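Local coordinates for protein probable intron-encoded endonuclease 1 (Wickerhamomyces canadensis, PDB 6X1J) that cleaves a specific DNA target as a LAGLIDADG homing endonuclease, promoting the homing of an intron in the mitochondrial 21S rRNA gene, at residues A[178-190]-A[201-214]. Residues are numbered along the deposited sequence; the frame is centred on the assembly and turned at random.
Sequences LINDLNIKFNLNC and IYIPNKDYELFYNL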
loop_
_atom_site.group_PDB
_atom_site.type_symbol
_atom_site.label_atom_id
_atom_site.label_comp_id
_atom_site.label_asym_id
_atom_site.label_seq_id
_atom_site.Cartn_x
_atom_site.Cartn_y
_atom_site.Cartn_z
ATOM N N LEU A 178 10.800 7.261 10.577
ATOM C CA LEU A 178 10.078 5.944 10.559
ATOM C C LEU A 178 10.829 4.957 11.456
ATOM O O LEU A 178 10.186 4.329 12.377
ATOM C CB LEU A 178 9.998 5.418 9.123
ATOM C CG LEU A 178 9.007 6.138 8.210
ATOM C CD1 LEU A 178 9.229 5.774 6.742
ATOM C CD2 LEU A 178 7.560 5.835 8.618
ATOM N N ILE A 179 12.161 4.876 11.252
ATOM C CA ILE A 179 13.013 3.873 11.943
ATOM C C ILE A 179 12.921 4.151 13.440
ATOM O O ILE A 179 12.663 3.201 14.193
ATOM C CB ILE A 179 14.469 3.912 11.451
ATOM C CG1 ILE A 179 14.619 3.362 10.027
ATOM C CG2 ILE A 179 15.335 3.170 12.443
ATOM C CD1 ILE A 179 15.873 3.819 9.359
ATOM N N ASN A 180 13.115 5.412 13.841
ATOM C CA ASN A 180 13.049 5.834 15.270
ATOM C C ASN A 180 11.703 5.421 15.897
ATOM O O ASN A 180 11.715 4.741 16.961
ATOM C CB ASN A 180 13.273 7.339 15.446
ATOM C CG ASN A 180 13.353 7.691 16.918
ATOM O OD1 ASN A 180 12.346 8.069 17.513
ATOM N ND2 ASN A 180 14.500 7.475 17.539
ATOM N N ASP A 181 10.589 5.759 15.248
ATOM C CA ASP A 181 9.221 5.571 15.818
ATOM C C ASP A 181 8.759 4.113 15.700
ATOM O O ASP A 181 8.116 3.586 16.673
ATOM C CB ASP A 181 8.263 6.564 15.175
ATOM C CG ASP A 181 8.680 7.993 15.463
ATOM O OD1 ASP A 181 9.395 8.169 16.444
ATOM O OD2 ASP A 181 8.359 8.895 14.667
ATOM N N LEU A 182 9.124 3.433 14.595
ATOM C CA LEU A 182 8.843 1.983 14.480
ATOM C C LEU A 182 9.515 1.247 15.621
ATOM O O LEU A 182 8.846 0.391 16.178
ATOM C CB LEU A 182 9.332 1.424 13.146
ATOM C CG LEU A 182 8.446 1.754 11.946
ATOM C CD1 LEU A 182 9.171 1.395 10.657
ATOM C CD2 LEU A 182 7.098 1.037 12.056
ATOM N N ASN A 183 10.789 1.546 15.928
ATOM C CA ASN A 183 11.566 0.791 16.942
ATOM C C ASN A 183 10.947 1.001 18.341
ATOM O O ASN A 183 10.923 0.040 19.139
ATOM C CB ASN A 183 13.045 1.126 16.826
ATOM C CG ASN A 183 13.743 0.442 15.660
ATOM O OD1 ASN A 183 13.245 -0.530 15.064
ATOM N ND2 ASN A 183 14.944 0.917 15.373
ATOM N N ILE A 184 10.399 2.188 18.625
ATOM C CA ILE A 184 9.694 2.469 19.911
ATOM C C ILE A 184 8.332 1.769 19.913
ATOM O O ILE A 184 8.034 1.072 20.899
ATOM C CB ILE A 184 9.591 3.986 20.154
ATOM C CG1 ILE A 184 10.971 4.532 20.534
ATOM C CG2 ILE A 184 8.525 4.320 21.204
ATOM C CD1 ILE A 184 11.253 5.908 19.998
ATOM N N LYS A 185 7.521 1.908 18.865
ATOM C CA LYS A 185 6.124 1.360 18.935
ATOM C C LYS A 185 6.061 -0.179 18.876
ATOM O O LYS A 185 5.213 -0.732 19.576
ATOM C CB LYS A 185 5.231 1.959 17.856
ATOM C CG LYS A 185 3.761 1.606 18.033
ATOM C CD LYS A 185 2.910 2.347 17.051
ATOM C CE LYS A 185 1.436 2.189 17.313
ATOM N NZ LYS A 185 0.760 3.041 16.325
ATOM N N PHE A 186 6.899 -0.867 18.085
ATOM C CA PHE A 186 6.818 -2.336 17.892
ATOM C C PHE A 186 8.034 -3.050 18.507
ATOM O O PHE A 186 8.127 -4.278 18.396
ATOM C CB PHE A 186 6.633 -2.624 16.405
ATOM C CG PHE A 186 5.416 -1.964 15.821
ATOM C CD1 PHE A 186 4.146 -2.400 16.158
ATOM C CD2 PHE A 186 5.537 -0.910 14.934
ATOM C CE1 PHE A 186 3.020 -1.765 15.647
ATOM C CE2 PHE A 186 4.414 -0.284 14.423
ATOM C CZ PHE A 186 3.156 -0.713 14.779
ATOM N N ASN A 187 8.895 -2.299 19.187
ATOM C CA ASN A 187 10.184 -2.754 19.749
ATOM C C ASN A 187 10.953 -3.558 18.698
ATOM O O ASN A 187 11.352 -4.670 18.965
ATOM C CB ASN A 187 10.011 -3.509 21.070
ATOM C CG ASN A 187 11.256 -3.360 21.926
ATOM O OD1 ASN A 187 12.085 -2.471 21.674
ATOM N ND2 ASN A 187 11.421 -4.244 22.901
ATOM N N LEU A 188 11.194 -2.951 17.552
ATOM C CA LEU A 188 12.096 -3.501 16.518
ATOM C C LEU A 188 13.482 -2.876 16.729
ATOM O O LEU A 188 13.568 -1.906 17.481
ATOM C CB LEU A 188 11.526 -3.127 15.150
ATOM C CG LEU A 188 10.241 -3.863 14.766
ATOM C CD1 LEU A 188 9.640 -3.201 13.534
ATOM C CD2 LEU A 188 10.534 -5.338 14.526
ATOM N N ASN A 189 14.466 -3.354 15.976
ATOM C CA ASN A 189 15.843 -2.815 15.889
ATOM C C ASN A 189 16.172 -2.525 14.434
ATOM O O ASN A 189 17.319 -2.803 14.029
ATOM C CB ASN A 189 16.858 -3.784 16.475
ATOM C CG ASN A 189 16.583 -4.043 17.935
ATOM O OD1 ASN A 189 17.040 -3.266 18.777
ATOM N ND2 ASN A 189 15.801 -5.081 18.223
ATOM N N CYS A 190 15.224 -1.964 13.703
ATOM C CA CYS A 190 15.468 -1.446 12.332
ATOM C C CYS A 190 16.656 -0.499 12.352
ATOM O O CYS A 190 16.781 0.233 13.318
ATOM C CB CYS A 190 14.318 -0.592 11.810
ATOM S SG CYS A 190 12.797 -1.542 11.793
ATOM N N ILE A 201 14.967 0.556 4.846
ATOM C CA ILE A 201 14.846 0.090 6.253
ATOM C C ILE A 201 15.250 -1.369 6.277
ATOM O O ILE A 201 14.548 -2.165 5.638
ATOM C CB ILE A 201 13.415 0.308 6.775
ATOM C CG1 ILE A 201 12.995 1.775 6.631
ATOM C CG2 ILE A 201 13.271 -0.178 8.215
ATOM C CD1 ILE A 201 11.631 2.109 7.242
ATOM N N TYR A 202 16.360 -1.688 6.946
ATOM C CA TYR A 202 16.894 -3.056 7.143
ATOM C C TYR A 202 16.285 -3.547 8.450
ATOM O O TYR A 202 16.386 -2.815 9.481
ATOM C CB TYR A 202 18.431 -2.992 7.149
ATOM C CG TYR A 202 19.171 -4.192 7.689
ATOM C CD1 TYR A 202 19.530 -5.251 6.863
ATOM C CD2 TYR A 202 19.566 -4.256 9.019
ATOM C CE1 TYR A 202 20.228 -6.349 7.351
ATOM C CE2 TYR A 202 20.251 -5.353 9.529
ATOM C CZ TYR A 202 20.596 -6.401 8.689
ATOM O OH TYR A 202 21.258 -7.493 9.175
ATOM N N ILE A 203 15.637 -4.706 8.429
ATOM C CA ILE A 203 15.118 -5.388 9.648
ATOM C C ILE A 203 16.020 -6.578 9.921
ATOM O O ILE A 203 15.929 -7.566 9.205
ATOM C CB ILE A 203 13.668 -5.844 9.468
ATOM C CG1 ILE A 203 12.769 -4.674 9.051
ATOM C CG2 ILE A 203 13.170 -6.572 10.730
ATOM C CD1 ILE A 203 11.373 -5.094 8.557
ATOM N N PRO A 204 16.854 -6.540 10.992
ATOM C CA PRO A 204 17.921 -7.523 11.171
ATOM C C PRO A 204 17.289 -8.888 11.453
ATOM O O PRO A 204 16.133 -8.917 11.842
ATOM C CB PRO A 204 18.660 -7.012 12.411
ATOM C CG PRO A 204 17.515 -6.393 13.224
ATOM C CD PRO A 204 16.734 -5.643 12.167
ATOM N N ASN A 205 18.085 -9.941 11.265
ATOM C CA ASN A 205 17.711 -11.352 11.468
ATOM C C ASN A 205 17.110 -11.557 12.858
ATOM O O ASN A 205 16.198 -12.397 13.001
ATOM C CB ASN A 205 18.900 -12.301 11.270
ATOM C CG ASN A 205 18.514 -13.732 11.563
ATOM O OD1 ASN A 205 17.837 -14.347 10.738
ATOM N ND2 ASN A 205 18.842 -14.232 12.757
ATOM N N LYS A 206 17.635 -10.874 13.859
ATOM C CA LYS A 206 17.196 -11.151 15.248
ATOM C C LYS A 206 15.825 -10.499 15.482
ATOM O O LYS A 206 15.209 -10.860 16.513
ATOM C CB LYS A 206 18.250 -10.661 16.239
ATOM C CG LYS A 206 18.329 -9.162 16.469
ATOM C CD LYS A 206 19.567 -8.798 17.265
ATOM C CE LYS A 206 19.487 -7.462 17.957
ATOM N NZ LYS A 206 19.473 -6.360 16.974
ATOM N N ASP A 207 15.342 -9.628 14.571
ATOM C CA ASP A 207 13.931 -9.129 14.624
ATOM C C ASP A 207 12.970 -10.065 13.876
ATOM O O ASP A 207 11.739 -9.827 13.938
ATOM C CB ASP A 207 13.784 -7.717 14.053
ATOM C CG ASP A 207 14.195 -6.646 15.033
ATOM O OD1 ASP A 207 14.299 -6.988 16.236
ATOM O OD2 ASP A 207 14.421 -5.499 14.584
ATOM N N TYR A 208 13.455 -11.124 13.230
ATOM C CA TYR A 208 12.593 -11.929 12.308
ATOM C C TYR A 208 11.378 -12.525 13.019
ATOM O O TYR A 208 10.299 -12.356 12.480
ATOM C CB TYR A 208 13.311 -13.095 11.628
ATOM C CG TYR A 208 12.388 -13.847 10.704
ATOM C CD1 TYR A 208 12.072 -13.341 9.455
ATOM C CD2 TYR A 208 11.788 -15.029 11.092
ATOM C CE1 TYR A 208 11.218 -14.015 8.598
ATOM C CE2 TYR A 208 10.920 -15.712 10.250
ATOM C CZ TYR A 208 10.641 -15.209 8.988
ATOM O OH TYR A 208 9.778 -15.854 8.137
ATOM N N GLU A 209 11.538 -13.207 14.165
ATOM C CA GLU A 209 10.411 -13.883 14.863
ATOM C C GLU A 209 9.373 -12.823 15.260
ATOM O O GLU A 209 8.189 -13.058 14.993
ATOM C CB GLU A 209 10.872 -14.754 16.036
ATOM C CG GLU A 209 11.367 -16.153 15.633
ATOM C CD GLU A 209 10.530 -16.972 14.642
ATOM O OE1 GLU A 209 9.358 -17.307 14.952
ATOM O OE2 GLU A 209 11.056 -17.292 13.549
ATOM N N LEU A 210 9.814 -11.648 15.719
ATOM C CA LEU A 210 8.933 -10.543 16.174
ATOM C C LEU A 210 8.127 -10.053 14.972
ATOM O O LEU A 210 6.888 -10.022 15.071
ATOM C CB LEU A 210 9.771 -9.408 16.784
ATOM C CG LEU A 210 9.030 -8.092 17.072
ATOM C CD1 LEU A 210 7.843 -8.334 17.988
ATOM C CD2 LEU A 210 9.961 -7.068 17.703
ATOM N N PHE A 211 8.813 -9.708 13.880
ATOM C CA PHE A 211 8.189 -9.089 12.686
ATOM C C PHE A 211 7.158 -10.064 12.127
ATOM O O PHE A 211 5.965 -9.751 12.025
ATOM C CB PHE A 211 9.235 -8.743 11.645
ATOM C CG PHE A 211 8.708 -7.902 10.518
ATOM C CD1 PHE A 211 8.532 -6.537 10.678
ATOM C CD2 PHE A 211 8.391 -8.469 9.305
ATOM C CE1 PHE A 211 8.089 -5.745 9.627
ATOM C CE2 PHE A 211 7.915 -7.684 8.260
ATOM C CZ PHE A 211 7.795 -6.322 8.413
ATOM N N TYR A 212 7.579 -11.305 11.947
ATOM C CA TYR A 212 6.686 -12.383 11.469
ATOM C C TYR A 212 5.418 -12.379 12.322
ATOM O O TYR A 212 4.352 -12.369 11.746
ATOM C CB TYR A 212 7.401 -13.732 11.513
ATOM C CG TYR A 212 6.624 -14.927 11.006
ATOM C CD1 TYR A 212 6.674 -15.298 9.670
ATOM C CD2 TYR A 212 5.901 -15.727 11.877
ATOM C CE1 TYR A 212 6.008 -16.427 9.210
ATOM C CE2 TYR A 212 5.202 -16.837 11.433
ATOM C CZ TYR A 212 5.244 -17.181 10.091
ATOM O OH TYR A 212 4.572 -18.285 9.657
ATOM N N ASN A 213 5.543 -12.443 13.641
ATOM C CA ASN A 213 4.388 -12.655 14.550
ATOM C C ASN A 213 3.475 -11.427 14.545
ATOM O O ASN A 213 2.286 -11.608 14.926
ATOM C CB ASN A 213 4.803 -13.022 15.978
ATOM C CG ASN A 213 5.245 -14.464 16.088
ATOM O OD1 ASN A 213 4.598 -15.336 15.535
ATOM N ND2 ASN A 213 6.361 -14.724 16.754
ATOM N N LEU A 214 4.000 -10.251 14.157
ATOM C CA LEU A 214 3.201 -9.005 14.003
ATOM C C LEU A 214 2.435 -9.043 12.685
ATOM O O LEU A 214 1.263 -8.631 12.696
ATOM C CB LEU A 214 4.086 -7.749 13.983
ATOM C CG LEU A 214 4.886 -7.429 15.241
ATOM C CD1 LEU A 214 5.788 -6.242 14.961
ATOM C CD2 LEU A 214 3.993 -7.150 16.444
#
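Asp207 grips Asn189 through both carboxylate oxygens, an aspartate offering two acceptors to two donors. OD2 accepts the backbone N-H of Asn189 at 2.6 Å, on its syn side but 16° out of the carboxylate plane, while the syn lone pair of OD1 takes Asn189 ND2 at 3.1 Å. Both bonds are nearly straight, and amide and carboxylate planes lie only 24° apart. Asparagine suits the place because, with CG beside its own backbone N (chi1 -61°), its amide can donate alongside the main-chain N-H. With an alanine in place of Asp207, both Asn189 donors would probably lose their mate and the amide would be free to turn.

Apolar contacts continue along helix 208-214, where the branched end of Leu188 brings CD2 obliquely against Leu210 CD2 (3.7 Å) and to the Phe211 ring edge; farther along, Leu214 CD1 meets Phe186 CB at 4.0 Å. At strand 201-203, isoleucine's two branches serve different partners: Ile201 CG2 packs on Cys190 CB (3.8 Å), CD1 on Leu178 CB (4.1 Å).

The contact joins helix 172-186, strand 198-203 and helix 208-215, which end the second alpha-beta-beta-alpha-beta-beta-alpha half of this single-chain LAGLIDADG enzyme, whose antiparallel sheet forms part of the DNA-binding saddle.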